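Local atomic coordinates of phosphonate monoester hydrolase (Ruegeria pomeroyi, PDB entry 4UPK), a protein that belongs to the sulfatase family of the alkaline phosphatase clan, enzymes of mixed alpha/beta architecture built round a large central beta-sheet. Residues Pro199-Pro204 with Gln307-Val312; Ser212-Leu217 with Leu237-Pro242; His277-Pro282 with Thr444-Glu449; Pro388-Asp393 with Asp426-Ser431. All blocks are in the same frame, centred on the assembly; numbering follows the deposited sequence.

Contact 1: Pro199-Pro204 with Gln307-Val312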
loop_
_atom_site.group_PDB
_atom_site.type_symbol
_atom_site.label_atom_id
_atom_site.label_comp_id
_atom_site.label_asym_id
_atom_site.label_seq_id
_atom_site.Cartn_x
_atom_site.Cartn_y
_atom_site.Cartn_z
ATOM N N PRO A 199 19.258 37.957 37.453
ATOM C CA PRO A 199 19.169 36.561 36.977
ATOM C C PRO A 199 20.069 35.642 37.792
ATOM O O PRO A 199 21.195 36.014 38.137
ATOM C CB PRO A 199 19.602 36.645 35.506
ATOM C CG PRO A 199 19.445 38.072 35.136
ATOM C CD PRO A 199 19.747 38.849 36.384
ATOM N N ARG A 200 19.518 34.479 38.173
ATOM C CA ARG A 200 20.176 33.477 38.999
ATOM C C ARG A 200 20.217 32.166 38.215
ATOM O O ARG A 200 19.164 31.635 37.837
ATOM C CB ARG A 200 19.452 33.358 40.371
ATOM C CG ARG A 200 19.990 32.291 41.334
ATOM C CD ARG A 200 21.429 32.491 41.780
ATOM N NE ARG A 200 21.558 33.600 42.724
ATOM C CZ ARG A 200 22.675 33.898 43.382
ATOM N NH1 ARG A 200 23.779 33.184 43.189
ATOM N NH2 ARG A 200 22.697 34.911 44.237
ATOM N N LEU A 201 21.444 31.675 37.946
ATOM C CA LEU A 201 21.698 30.461 37.152
ATOM C C LEU A 201 21.018 29.202 37.700
ATOM O O LEU A 201 20.382 28.474 36.925
ATOM C CB LEU A 201 23.217 30.260 36.909
ATOM C CG LEU A 201 23.694 29.240 35.833
ATOM C CD1 LEU A 201 23.107 29.537 34.458
ATOM C CD2 LEU A 201 25.223 29.215 35.772
ATOM N N ASN A 202 21.135 28.963 39.024
ATOM C CA ASN A 202 20.484 27.824 39.682
ATOM C C ASN A 202 19.253 28.259 40.475
ATOM O O ASN A 202 18.912 27.655 41.503
ATOM C CB ASN A 202 21.467 26.989 40.520
ATOM C CG ASN A 202 22.174 27.732 41.616
ATOM O OD1 ASN A 202 22.024 28.952 41.786
ATOM N ND2 ASN A 202 22.959 26.985 42.392
ATOM N N GLY A 203 18.579 29.294 39.964
ATOM C CA GLY A 203 17.333 29.794 40.527
ATOM C C GLY A 203 16.273 28.707 40.417
ATOM O O GLY A 203 16.312 27.892 39.486
ATOM N N PRO A 204 15.360 28.595 41.395
ATOM C CA PRO A 204 14.314 27.549 41.296
ATOM C C PRO A 204 13.398 27.735 40.070
ATOM O O PRO A 204 13.224 28.851 39.594
ATOM C CB PRO A 204 13.542 27.690 42.616
ATOM C CG PRO A 204 13.756 29.099 43.034
ATOM C CD PRO A 204 15.156 29.459 42.578
ATOM N N GLN A 307 30.030 24.104 36.959
ATOM C CA GLN A 307 29.662 23.340 38.157
ATOM C C GLN A 307 28.190 23.512 38.576
ATOM O O GLN A 307 27.583 22.578 39.105
ATOM C CB GLN A 307 30.643 23.608 39.312
ATOM C CG GLN A 307 32.087 23.166 39.029
ATOM C CD GLN A 307 32.261 21.684 38.841
ATOM O OE1 GLN A 307 32.102 21.149 37.748
ATOM N NE2 GLN A 307 32.638 20.987 39.892
ATOM N N THR A 308 27.620 24.696 38.299
ATOM C CA THR A 308 26.227 25.028 38.600
ATOM C C THR A 308 25.290 24.214 37.720
ATOM O O THR A 308 24.370 23.583 38.239
ATOM C CB THR A 308 26.008 26.554 38.572
ATOM O OG1 THR A 308 26.907 27.157 39.508
ATOM C CG2 THR A 308 24.599 26.940 38.928
ATOM N N LEU A 309 25.571 24.181 36.404
ATOM C CA LEU A 309 24.844 23.412 35.408
ATOM C C LEU A 309 24.900 21.932 35.768
ATOM O O LEU A 309 23.886 21.244 35.682
ATOM C CB LEU A 309 25.484 23.638 34.026
ATOM C CG LEU A 309 24.813 24.673 33.132
ATOM C CD1 LEU A 309 25.072 26.088 33.615
ATOM C CD2 LEU A 309 25.251 24.507 31.703
ATOM N N ARG A 310 26.090 21.451 36.191
ATOM C CA ARG A 310 26.369 20.085 36.624
ATOM C C ARG A 310 25.540 19.720 37.867
ATOM O O ARG A 310 24.931 18.650 37.880
ATOM C CB ARG A 310 27.882 19.898 36.842
ATOM C CG ARG A 310 28.627 19.692 35.536
ATOM C CD ARG A 310 30.141 19.843 35.611
ATOM N NE ARG A 310 30.812 18.816 36.424
ATOM C CZ ARG A 310 31.195 17.620 35.980
ATOM N NH1 ARG A 310 30.979 17.273 34.717
ATOM N NH2 ARG A 310 31.803 16.762 36.799
ATOM N N ALA A 311 25.437 20.647 38.860
ATOM C CA ALA A 311 24.621 20.472 40.068
ATOM C C ALA A 311 23.103 20.448 39.739
ATOM O O ALA A 311 22.370 19.667 40.352
ATOM C CB ALA A 311 24.922 21.572 41.082
ATOM N N VAL A 312 22.645 21.301 38.791
ATOM C CA VAL A 312 21.243 21.375 38.345
ATOM C C VAL A 312 20.841 20.070 37.654
ATOM O O VAL A 312 19.788 19.520 37.968
ATOM C CB VAL A 312 20.958 22.651 37.489
ATOM C CG1 VAL A 312 19.570 22.587 36.830
ATOM C CG2 VAL A 312 21.103 23.922 38.340
#
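With CG of L201 set anti to the backbone N (chi1 -166°) and CG of N202 lodged between its own backbone N and carbonyl carbon (chi1 59°), two consecutive loop side chains converge on one methyl of T308. That methyl, CG2, extends from helix 303-333 toward the loop and lies 3.5 Å from CB of N202, the two side chains meeting at about a right angle. The amide group of N202 also rests on T308 CG2, its CG at 3.7 Å, a little farther than CB. One helical turn further on, V312 brings its CG2 to 3.8 Å from N202 CB, and the asparagine stem thus touches both residues. L201 leads with its CD2 branch, which reaches T308 CG2 at 3.9 Å and CD1 of L309 at 3.8 Å, with its own CD1 a little farther from the same L309 methyl; the two leucines run roughly perpendicular. No hydrogen bond joins the segments; T308 OG1 bonds instead to the carbonyl of E304 in the preceding turn of its helix, and the carbonyl of N202 is held by N253 ND2. Within the loop, G203 N donates to R200 O over 3.2 Å. The result is a type I beta turn, with L201 and N202 at its two central positions, resting on the flank of a long helix through methyl contacts spaced along T308, L309 and V312.

Contact 2: Ser212-Leu217 with Leu237-Pro242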
loop_
_atom_site.group_PDB
_atom_site.type_symbol
_atom_site.label_atom_id
_atom_site.label_comp_id
_atom_site.label_asym_id
_atom_site.label_seq_id
_atom_site.Cartn_x
_atom_site.Cartn_y
_atom_site.Cartn_z
ATOM N N SER A 212 5.891 19.999 38.145
ATOM C CA SER A 212 6.990 19.837 37.192
ATOM C C SER A 212 6.653 18.887 36.048
ATOM O O SER A 212 5.712 18.110 36.145
ATOM C CB SER A 212 8.263 19.390 37.910
ATOM O OG SER A 212 8.350 17.976 38.031
ATOM N N ASP A 213 7.437 18.964 34.975
ATOM C CA ASP A 213 7.341 18.096 33.800
ATOM C C ASP A 213 7.496 16.615 34.174
ATOM O O ASP A 213 6.669 15.808 33.746
ATOM C CB ASP A 213 8.345 18.535 32.711
ATOM C CG ASP A 213 9.769 18.869 33.140
ATOM O OD1 ASP A 213 10.075 18.776 34.372
ATOM O OD2 ASP A 213 10.580 19.212 32.254
ATOM N N THR A 214 8.504 16.280 35.051
ATOM C CA THR A 214 8.765 14.937 35.598
ATOM C C THR A 214 7.573 14.411 36.394
ATOM O O THR A 214 7.145 13.284 36.148
ATOM C CB THR A 214 10.061 14.933 36.435
ATOM O OG1 THR A 214 11.150 15.377 35.614
ATOM C CG2 THR A 214 10.373 13.560 37.055
ATOM N N ALA A 215 7.066 15.216 37.370
ATOM C CA ALA A 215 5.938 14.884 38.255
ATOM C C ALA A 215 4.658 14.676 37.450
ATOM O O ALA A 215 3.948 13.693 37.659
ATOM C CB ALA A 215 5.728 15.987 39.290
ATOM N N PHE A 216 4.375 15.610 36.533
ATOM C CA PHE A 216 3.194 15.586 35.676
ATOM C C PHE A 216 3.109 14.316 34.830
ATOM O O PHE A 216 2.027 13.714 34.780
ATOM C CB PHE A 216 3.096 16.873 34.828
ATOM C CG PHE A 216 1.944 16.874 33.863
ATOM C CD1 PHE A 216 0.669 17.243 34.279
ATOM C CD2 PHE A 216 2.113 16.420 32.553
ATOM C CE1 PHE A 216 -0.419 17.177 33.399
ATOM C CE2 PHE A 216 1.026 16.349 31.678
ATOM C CZ PHE A 216 -0.230 16.745 32.099
ATOM N N LEU A 217 4.222 13.906 34.176
ATOM C CA LEU A 217 4.232 12.689 33.334
ATOM C C LEU A 217 3.970 11.429 34.155
ATOM O O LEU A 217 3.175 10.592 33.745
ATOM C CB LEU A 217 5.533 12.562 32.509
ATOM C CG LEU A 217 5.581 11.474 31.433
ATOM C CD1 LEU A 217 4.464 11.627 30.378
ATOM C CD2 LEU A 217 6.896 11.460 30.773
ATOM N N LEU A 237 7.312 4.735 28.928
ATOM C CA LEU A 237 7.375 5.988 29.684
ATOM C C LEU A 237 8.764 6.637 29.493
ATOM O O LEU A 237 9.798 6.002 29.721
ATOM C CB LEU A 237 7.000 5.700 31.156
ATOM C CG LEU A 237 7.144 6.777 32.247
ATOM C CD1 LEU A 237 6.022 7.803 32.192
ATOM C CD2 LEU A 237 7.134 6.126 33.619
ATOM N N THR A 238 8.757 7.892 28.989
ATOM C CA THR A 238 9.927 8.654 28.564
ATOM C C THR A 238 10.092 10.010 29.260
ATOM O O THR A 238 9.393 10.983 28.948
ATOM C CB THR A 238 9.895 8.820 27.029
ATOM O OG1 THR A 238 8.718 9.551 26.693
ATOM C CG2 THR A 238 9.915 7.480 26.269
ATOM N N TYR A 239 11.056 10.070 30.173
ATOM C CA TYR A 239 11.402 11.274 30.913
ATOM C C TYR A 239 12.479 12.027 30.166
ATOM O O TYR A 239 13.538 11.469 29.892
ATOM C CB TYR A 239 11.930 10.922 32.315
ATOM C CG TYR A 239 10.914 10.267 33.220
ATOM C CD1 TYR A 239 9.947 11.023 33.872
ATOM C CD2 TYR A 239 10.956 8.893 33.472
ATOM C CE1 TYR A 239 9.030 10.434 34.740
ATOM C CE2 TYR A 239 10.051 8.292 34.348
ATOM C CZ TYR A 239 9.090 9.072 34.985
ATOM O OH TYR A 239 8.198 8.531 35.875
ATOM N N ILE A 240 12.208 13.290 29.850
ATOM C CA ILE A 240 13.135 14.185 29.186
ATOM C C ILE A 240 14.279 14.565 30.108
ATOM O O ILE A 240 15.424 14.554 29.685
ATOM C CB ILE A 240 12.406 15.423 28.554
ATOM C CG1 ILE A 240 13.354 16.247 27.631
ATOM C CG2 ILE A 240 11.694 16.303 29.589
ATOM C CD1 ILE A 240 13.874 15.429 26.381
ATOM N N ARG A 241 13.952 14.882 31.385
ATOM C CA ARG A 241 14.885 15.256 32.431
ATOM C C ARG A 241 15.785 14.094 32.838
ATOM O O ARG A 241 15.292 12.963 32.900
ATOM C CB ARG A 241 14.139 15.802 33.667
ATOM C CG ARG A 241 13.274 17.032 33.403
ATOM C CD ARG A 241 14.001 18.148 32.699
ATOM N NE ARG A 241 13.178 19.349 32.628
ATOM C CZ ARG A 241 13.640 20.568 32.358
ATOM N NH1 ARG A 241 14.940 20.768 32.170
ATOM N NH2 ARG A 241 12.810 21.597 32.303
ATOM N N PRO A 242 17.099 14.325 33.135
ATOM C CA PRO A 242 17.859 15.601 33.056
ATOM C C PRO A 242 18.192 15.972 31.613
ATOM O O PRO A 242 18.677 15.131 30.857
ATOM C CB PRO A 242 19.104 15.298 33.903
ATOM C CG PRO A 242 19.351 13.811 33.664
ATOM C CD PRO A 242 17.977 13.194 33.543
HETATM O O HOH W 1 11.187 14.520 32.814
#
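A helix packed on a sheet strand brings D213 against R241: the first turn of helix 213-224 lies against strand 234-239 of the large mixed sheet, and the two residues form a salt bridge at the end of this unit. R241 NE donates a hydrogen bond to D213 OD2 over 2.6 Å, on the syn lone pair of the carboxylate, while NH2 adds a weak bond to the same oxygen. Carboxylate and guanidinium are steeply turned against each other, their planes 75° apart. The other oxygen, OD1, accepts from T214 N at 3.0 Å, from above the carboxylate plane. S212 caps that helix end, its OG accepting from A215 N at 3.1 Å. A water links the next pair, donating to T214 OG1 and accepting from R241 N. Helix and strand run almost antiparallel, at 170° between their short axes, as layers of an alpha/beta fold in which strand 234-239 pairs in parallel with strands 35-41 and 125-127. Alongside the strand itself, the leucines pack: L217, with CG anti to its backbone N (chi1 -171°), slides past L237 in the opposite direction, CG to CD1 3.8 Å. The ring of Y239 meets the carbonyl of T214 with its edge, CE1 to O 3.7 Å, and its hydroxyl bonds to T218 OG1 on the same helix. H323 of helix 303-333 touches T214 nearby.

Contact 3: His277-Pro282 with Thr444-Glu449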
loop_
_atom_site.group_PDB
_atom_site.type_symbol
_atom_site.label_atom_id
_atom_site.label_comp_id
_atom_site.label_asym_id
_atom_site.label_seq_id
_atom_site.Cartn_x
_atom_site.Cartn_y
_atom_site.Cartn_z
ATOM N N HIS A 277 42.451 16.374 17.650
ATOM C CA HIS A 277 41.876 16.116 16.326
ATOM C C HIS A 277 41.042 17.349 15.934
ATOM O O HIS A 277 40.328 17.887 16.786
ATOM C CB HIS A 277 41.044 14.802 16.281
ATOM C CG HIS A 277 40.663 14.323 14.904
ATOM N ND1 HIS A 277 39.666 14.959 14.161
ATOM C CD2 HIS A 277 41.104 13.249 14.204
ATOM C CE1 HIS A 277 39.574 14.283 13.025
ATOM N NE2 HIS A 277 40.409 13.237 13.012
ATOM N N PRO A 278 41.118 17.798 14.656
ATOM C CA PRO A 278 40.350 18.982 14.225
ATOM C C PRO A 278 38.829 18.929 14.404
ATOM O O PRO A 278 38.215 19.994 14.451
ATOM C CB PRO A 278 40.708 19.098 12.744
ATOM C CG PRO A 278 42.008 18.426 12.617
ATOM C CD PRO A 278 41.936 17.278 13.544
ATOM N N PHE A 279 38.229 17.720 14.474
ATOM C CA PHE A 279 36.794 17.445 14.682
ATOM C C PHE A 279 36.243 18.169 15.933
ATOM O O PHE A 279 35.075 18.563 15.952
ATOM C CB PHE A 279 36.572 15.910 14.835
ATOM C CG PHE A 279 35.235 15.489 15.424
ATOM C CD1 PHE A 279 35.066 15.373 16.801
ATOM C CD2 PHE A 279 34.135 15.259 14.604
ATOM C CE1 PHE A 279 33.823 15.033 17.343
ATOM C CE2 PHE A 279 32.893 14.919 15.148
ATOM C CZ PHE A 279 32.748 14.796 16.510
ATOM N N PHE A 280 37.089 18.280 16.984
ATOM C CA PHE A 280 36.793 18.872 18.290
ATOM C C PHE A 280 36.685 20.378 18.320
ATOM O O PHE A 280 36.154 20.933 19.289
ATOM C CB PHE A 280 37.720 18.317 19.379
ATOM C CG PHE A 280 37.583 16.826 19.556
ATOM C CD1 PHE A 280 36.382 16.266 19.971
ATOM C CD2 PHE A 280 38.650 15.978 19.285
ATOM C CE1 PHE A 280 36.247 14.886 20.095
ATOM C CE2 PHE A 280 38.526 14.604 19.457
ATOM C CZ PHE A 280 37.321 14.064 19.832
ATOM N N GLY A 281 37.174 21.023 17.258
ATOM C CA GLY A 281 37.043 22.456 17.034
ATOM C C GLY A 281 35.559 22.735 16.935
ATOM O O GLY A 281 34.982 23.262 17.893
ATOM N N PRO A 282 34.891 22.261 15.845
ATOM C CA PRO A 282 33.425 22.428 15.738
ATOM C C PRO A 282 32.626 21.732 16.849
ATOM O O PRO A 282 31.586 22.241 17.241
ATOM C CB PRO A 282 33.114 21.825 14.364
ATOM C CG PRO A 282 34.401 21.938 13.589
ATOM C CD PRO A 282 35.431 21.628 14.620
ATOM N N THR A 444 26.478 22.122 8.638
ATOM C CA THR A 444 26.963 22.132 10.022
ATOM C C THR A 444 28.302 22.858 10.111
ATOM O O THR A 444 28.912 23.154 9.081
ATOM C CB THR A 444 27.113 20.666 10.564
ATOM O OG1 THR A 444 28.175 19.982 9.896
ATOM C CG2 THR A 444 25.827 19.856 10.508
ATOM N N LEU A 445 28.786 23.090 11.343
ATOM C CA LEU A 445 30.089 23.703 11.595
ATOM C C LEU A 445 31.235 22.861 11.017
ATOM O O LEU A 445 32.180 23.421 10.487
ATOM C CB LEU A 445 30.302 24.036 13.104
ATOM C CG LEU A 445 29.323 25.057 13.728
ATOM C CD1 LEU A 445 29.392 25.026 15.242
ATOM C CD2 LEU A 445 29.617 26.448 13.272
ATOM N N TRP A 446 31.113 21.517 11.057
ATOM C CA TRP A 446 32.079 20.569 10.476
ATOM C C TRP A 446 32.106 20.687 8.954
ATOM O O TRP A 446 33.180 20.638 8.371
ATOM C CB TRP A 446 31.710 19.129 10.852
ATOM C CG TRP A 446 31.848 18.824 12.312
ATOM C CD1 TRP A 446 32.992 18.487 12.973
ATOM C CD2 TRP A 446 30.791 18.761 13.278
ATOM N NE1 TRP A 446 32.716 18.235 14.296
ATOM C CE2 TRP A 446 31.370 18.375 14.507
ATOM C CE3 TRP A 446 29.407 19.015 13.229
ATOM C CZ2 TRP A 446 30.617 18.243 15.678
ATOM C CZ3 TRP A 446 28.664 18.896 14.393
ATOM C CH2 TRP A 446 29.272 18.533 15.606
ATOM N N GLN A 447 30.922 20.842 8.312
ATOM C CA GLN A 447 30.790 20.982 6.854
ATOM C C GLN A 447 31.395 22.276 6.387
ATOM O O GLN A 447 32.064 22.280 5.348
ATOM C CB GLN A 447 29.325 20.933 6.413
ATOM C CG GLN A 447 28.776 19.535 6.334
ATOM C CD GLN A 447 27.393 19.527 5.745
ATOM O OE1 GLN A 447 26.398 19.711 6.440
ATOM N NE2 GLN A 447 27.308 19.277 4.451
ATOM N N GLN A 448 31.155 23.373 7.151
ATOM C CA GLN A 448 31.657 24.714 6.867
ATOM C C GLN A 448 33.187 24.758 6.955
ATOM O O GLN A 448 33.820 25.383 6.115
ATOM C CB GLN A 448 31.056 25.730 7.857
ATOM C CG GLN A 448 29.609 26.086 7.595
ATOM C CD GLN A 448 28.964 26.737 8.790
ATOM O OE1 GLN A 448 29.373 27.810 9.244
ATOM N NE2 GLN A 448 27.902 26.123 9.308
ATOM N N GLU A 449 33.776 24.089 7.964
ATOM C CA GLU A 449 35.218 24.077 8.190
ATOM C C GLU A 449 35.944 23.034 7.340
ATOM O O GLU A 449 37.075 23.280 6.918
ATOM C CB GLU A 449 35.517 23.873 9.697
ATOM C CG GLU A 449 36.953 24.199 10.104
ATOM C CD GLU A 449 37.213 24.345 11.595
ATOM O OE1 GLU A 449 36.472 25.111 12.255
ATOM O OE2 GLU A 449 38.196 23.744 12.091
HETATM O O HOH W 2 39.764 22.459 14.508
#
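The indole of W446 is held between two residues of the other segment, with P282 on one face and the ring of F279 on the opposite side. CB of P282 makes a CH-pi contact, 3.6 Å from the centroid of the five-membered ring and only 11° off its normal. F279 is nearly parallel to that ring, with planes at 25°, but the two are slid apart and barely overlap. Instead W446 NE1 hovers over the phenyl face, 3.3 Å from F279 CD2. The same nitrogen finds its acceptor in the backbone of this residue: NE1 donates to F279 O over 2.9 Å, in the carbonyl plane and on a lone pair. One phenylalanine therefore supplies both the ring beside the indole and the oxygen at its edge, which probably helps to fix the rotation of the indole. F279 CG lies anti to the backbone N (chi1 164°), directing the phenyl back toward W446. P282 also touches L445, CB to CB 3.8 Å. Toward the exposed side, a water bridges P278 O and E449 OE2, while E449 OE1 forms a salt bridge with R285. H277 ND1 accepts from F279 N in the turn leading into helix 280-286, and T444, N-cap of helix 445-450, forms a capping box with Q447. The contact thus joins the region leading into helix 280-286 to the first turn of helix 445-450, with Y286 meeting the indole and M479 of strand 479-482 lying against F279.

Contact 4: Pro388-Asp393 with Asp426-Ser431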
loop_
_atom_site.group_PDB
_atom_site.type_symbol
_atom_site.label_atom_id
_atom_site.label_comp_id
_atom_site.label_asym_id
_atom_site.label_seq_id
_atom_site.Cartn_x
_atom_site.Cartn_y
_atom_site.Cartn_z
ATOM N N PRO A 388 30.200 -6.227 26.326
ATOM C CA PRO A 388 29.664 -5.056 25.594
ATOM C C PRO A 388 28.240 -5.305 25.095
ATOM O O PRO A 388 27.963 -6.286 24.399
ATOM C CB PRO A 388 30.641 -4.877 24.410
ATOM C CG PRO A 388 31.805 -5.735 24.719
ATOM C CD PRO A 388 31.287 -6.866 25.559
ATOM N N THR A 389 27.335 -4.425 25.490
ATOM C CA THR A 389 25.933 -4.473 25.076
ATOM C C THR A 389 25.630 -3.190 24.328
ATOM O O THR A 389 26.313 -2.181 24.519
ATOM C CB THR A 389 24.965 -4.839 26.236
ATOM O OG1 THR A 389 25.031 -3.853 27.256
ATOM C CG2 THR A 389 25.237 -6.233 26.834
ATOM N N GLU A 390 24.646 -3.255 23.420
ATOM C CA GLU A 390 24.265 -2.145 22.562
ATOM C C GLU A 390 22.793 -1.829 22.696
ATOM O O GLU A 390 22.006 -2.701 23.044
ATOM C CB GLU A 390 24.635 -2.470 21.109
ATOM C CG GLU A 390 26.134 -2.444 20.865
ATOM C CD GLU A 390 26.590 -2.809 19.477
ATOM O OE1 GLU A 390 25.728 -3.218 18.675
ATOM O OE2 GLU A 390 27.802 -2.695 19.189
ATOM N N SER A 391 22.424 -0.567 22.404
ATOM C CA SER A 391 21.049 -0.064 22.511
ATOM C C SER A 391 20.052 -0.849 21.644
ATOM O O SER A 391 18.867 -0.928 21.972
ATOM C CB SER A 391 21.014 1.429 22.187
ATOM O OG SER A 391 21.482 1.668 20.871
ATOM N N ILE A 392 20.554 -1.446 20.542
ATOM C CA ILE A 392 19.796 -2.255 19.584
ATOM C C ILE A 392 19.409 -3.635 20.132
ATOM O O ILE A 392 18.587 -4.313 19.532
ATOM C CB ILE A 392 20.557 -2.344 18.236
ATOM C CG1 ILE A 392 21.960 -2.986 18.411
ATOM C CG2 ILE A 392 20.615 -0.969 17.571
ATOM C CD1 ILE A 392 22.582 -3.499 17.138
ATOM N N ASP A 393 19.989 -4.031 21.288
ATOM C CA ASP A 393 19.719 -5.302 21.969
ATOM C C ASP A 393 18.430 -5.280 22.803
ATOM O O ASP A 393 17.994 -6.325 23.278
ATOM C CB ASP A 393 20.904 -5.671 22.884
ATOM C CG ASP A 393 22.233 -5.892 22.197
ATOM O OD1 ASP A 393 22.243 -6.089 20.944
ATOM O OD2 ASP A 393 23.265 -5.877 22.896
ATOM N N ASP A 426 29.296 -16.777 21.490
ATOM C CA ASP A 426 29.539 -16.012 20.265
ATOM C C ASP A 426 29.102 -14.516 20.411
ATOM O O ASP A 426 28.822 -13.845 19.413
ATOM C CB ASP A 426 28.838 -16.700 19.079
ATOM C CG ASP A 426 27.310 -16.783 19.179
ATOM O OD1 ASP A 426 26.759 -16.561 20.304
ATOM O OD2 ASP A 426 26.664 -17.094 18.145
ATOM N N TRP A 427 29.063 -14.010 21.664
ATOM C CA TRP A 427 28.669 -12.629 21.958
ATOM C C TRP A 427 29.703 -11.640 21.455
ATOM O O TRP A 427 30.846 -11.998 21.182
ATOM C CB TRP A 427 28.409 -12.430 23.472
ATOM C CG TRP A 427 27.628 -11.185 23.785
ATOM C CD1 TRP A 427 28.117 -10.011 24.289
ATOM C CD2 TRP A 427 26.228 -10.966 23.542
ATOM N NE1 TRP A 427 27.122 -9.059 24.324
ATOM C CE2 TRP A 427 25.949 -9.620 23.874
ATOM C CE3 TRP A 427 25.189 -11.766 23.041
ATOM C CZ2 TRP A 427 24.659 -9.070 23.755
ATOM C CZ3 TRP A 427 23.922 -11.219 22.911
ATOM C CH2 TRP A 427 23.661 -9.890 23.280
ATOM N N ARG A 428 29.292 -10.386 21.360
ATOM C CA ARG A 428 30.067 -9.208 20.981
ATOM C C ARG A 428 31.382 -9.131 21.738
ATOM O O ARG A 428 31.388 -9.418 22.932
ATOM C CB ARG A 428 29.258 -8.001 21.439
ATOM C CG ARG A 428 29.156 -6.950 20.414
ATOM C CD ARG A 428 28.247 -5.897 20.942
ATOM N NE ARG A 428 26.986 -5.962 20.228
ATOM C CZ ARG A 428 25.818 -6.256 20.779
ATOM N NH1 ARG A 428 25.731 -6.493 22.085
ATOM N NH2 ARG A 428 24.720 -6.275 20.039
ATOM N N GLN A 429 32.475 -8.710 21.073
ATOM C CA GLN A 429 33.756 -8.479 21.751
ATOM C C GLN A 429 34.185 -6.991 21.676
ATOM O O GLN A 429 35.217 -6.582 22.215
ATOM C CB GLN A 429 34.828 -9.458 21.285
ATOM C CG GLN A 429 34.607 -10.836 21.914
ATOM C CD GLN A 429 35.712 -11.790 21.603
ATOM O OE1 GLN A 429 35.633 -12.572 20.647
ATOM N NE2 GLN A 429 36.761 -11.756 22.413
ATOM N N TYR A 430 33.341 -6.192 21.019
ATOM C CA TYR A 430 33.498 -4.762 20.803
ATOM C C TYR A 430 32.104 -4.161 20.632
ATOM O O TYR A 430 31.169 -4.880 20.295
ATOM C CB TYR A 430 34.353 -4.487 19.532
ATOM C CG TYR A 430 33.728 -4.976 18.249
ATOM C CD1 TYR A 430 32.801 -4.197 17.560
ATOM C CD2 TYR A 430 34.028 -6.233 17.742
ATOM C CE1 TYR A 430 32.186 -4.661 16.397
ATOM C CE2 TYR A 430 33.427 -6.707 16.578
ATOM C CZ TYR A 430 32.509 -5.916 15.904
ATOM O OH TYR A 430 31.904 -6.409 14.767
ATOM N N SER A 431 31.970 -2.848 20.820
ATOM C CA SER A 431 30.707 -2.149 20.578
ATOM C C SER A 431 30.908 -1.171 19.413
ATOM O O SER A 431 32.034 -0.790 19.072
ATOM C CB SER A 431 30.178 -1.469 21.844
ATOM O OG SER A 431 31.020 -0.403 22.251
HETATM O O HOH W 3 29.223 -4.799 17.840
#
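R428 grips D393 end-on with two nitrogens, NH2 to OD1 at 2.6 Å and NH1 to OD2 at 2.7 Å, each on a syn lone pair, the flat groups nearly coplanar. The R428 chain bends at chi3 (-108°), turning its guanidinium toward D393. D393 OD2 also accepts from E390 N of its own segment, 3.0 Å away and above the carboxylate plane, and OD1 from R413 N. The carbonyl of P388 is gripped from opposite faces of its plane by W427 NE1 at 2.9 Å and R428 NH1 at 3.2 Å. E390 lies over one face of the guanidinium, stacked with planes 28° apart, its OE1 3.4 Å from R428 NE in a salt bridge. This charge network sits where two sheets approach. Strand 388-390 pairs with strand 70-76 of the large mixed sheet; the loop holding R428 leads into strand 431-436, at one edge, within this chain, of the four-stranded antiparallel sheet. E390 links the two sheets directly, OE2 accepting from F432 N, while OE1 also bonds to Y94 OH. Farther out, the ring of P388 packs on the loop backbone, CG to Y430 N 4.0 Å, and F418 meets the W427 ring edge-to-face.

Contacts 1, 2 and 4 are buried, whereas contact 3 is only partly so, and its polar edge carries exposed residues. Chemistry does not simply follow burial: contact 1 relies on methyl packing without a cross-segment hydrogen bond, contact 3 on CH-pi packing and a hydrogen bond round one indole, and contacts 2 and 4 on arginine-carboxylate pairs. The last two both reach the large mixed sheet yet lie on opposite sides of the chain's centre, their own centres about 29 Å apart; contact 2 sets a helix on the sheet, contact 4 ties it to a second one. Helix 303-333 carries one half of contact 1 and also touches contact 2, although these contacts themselves do not meet.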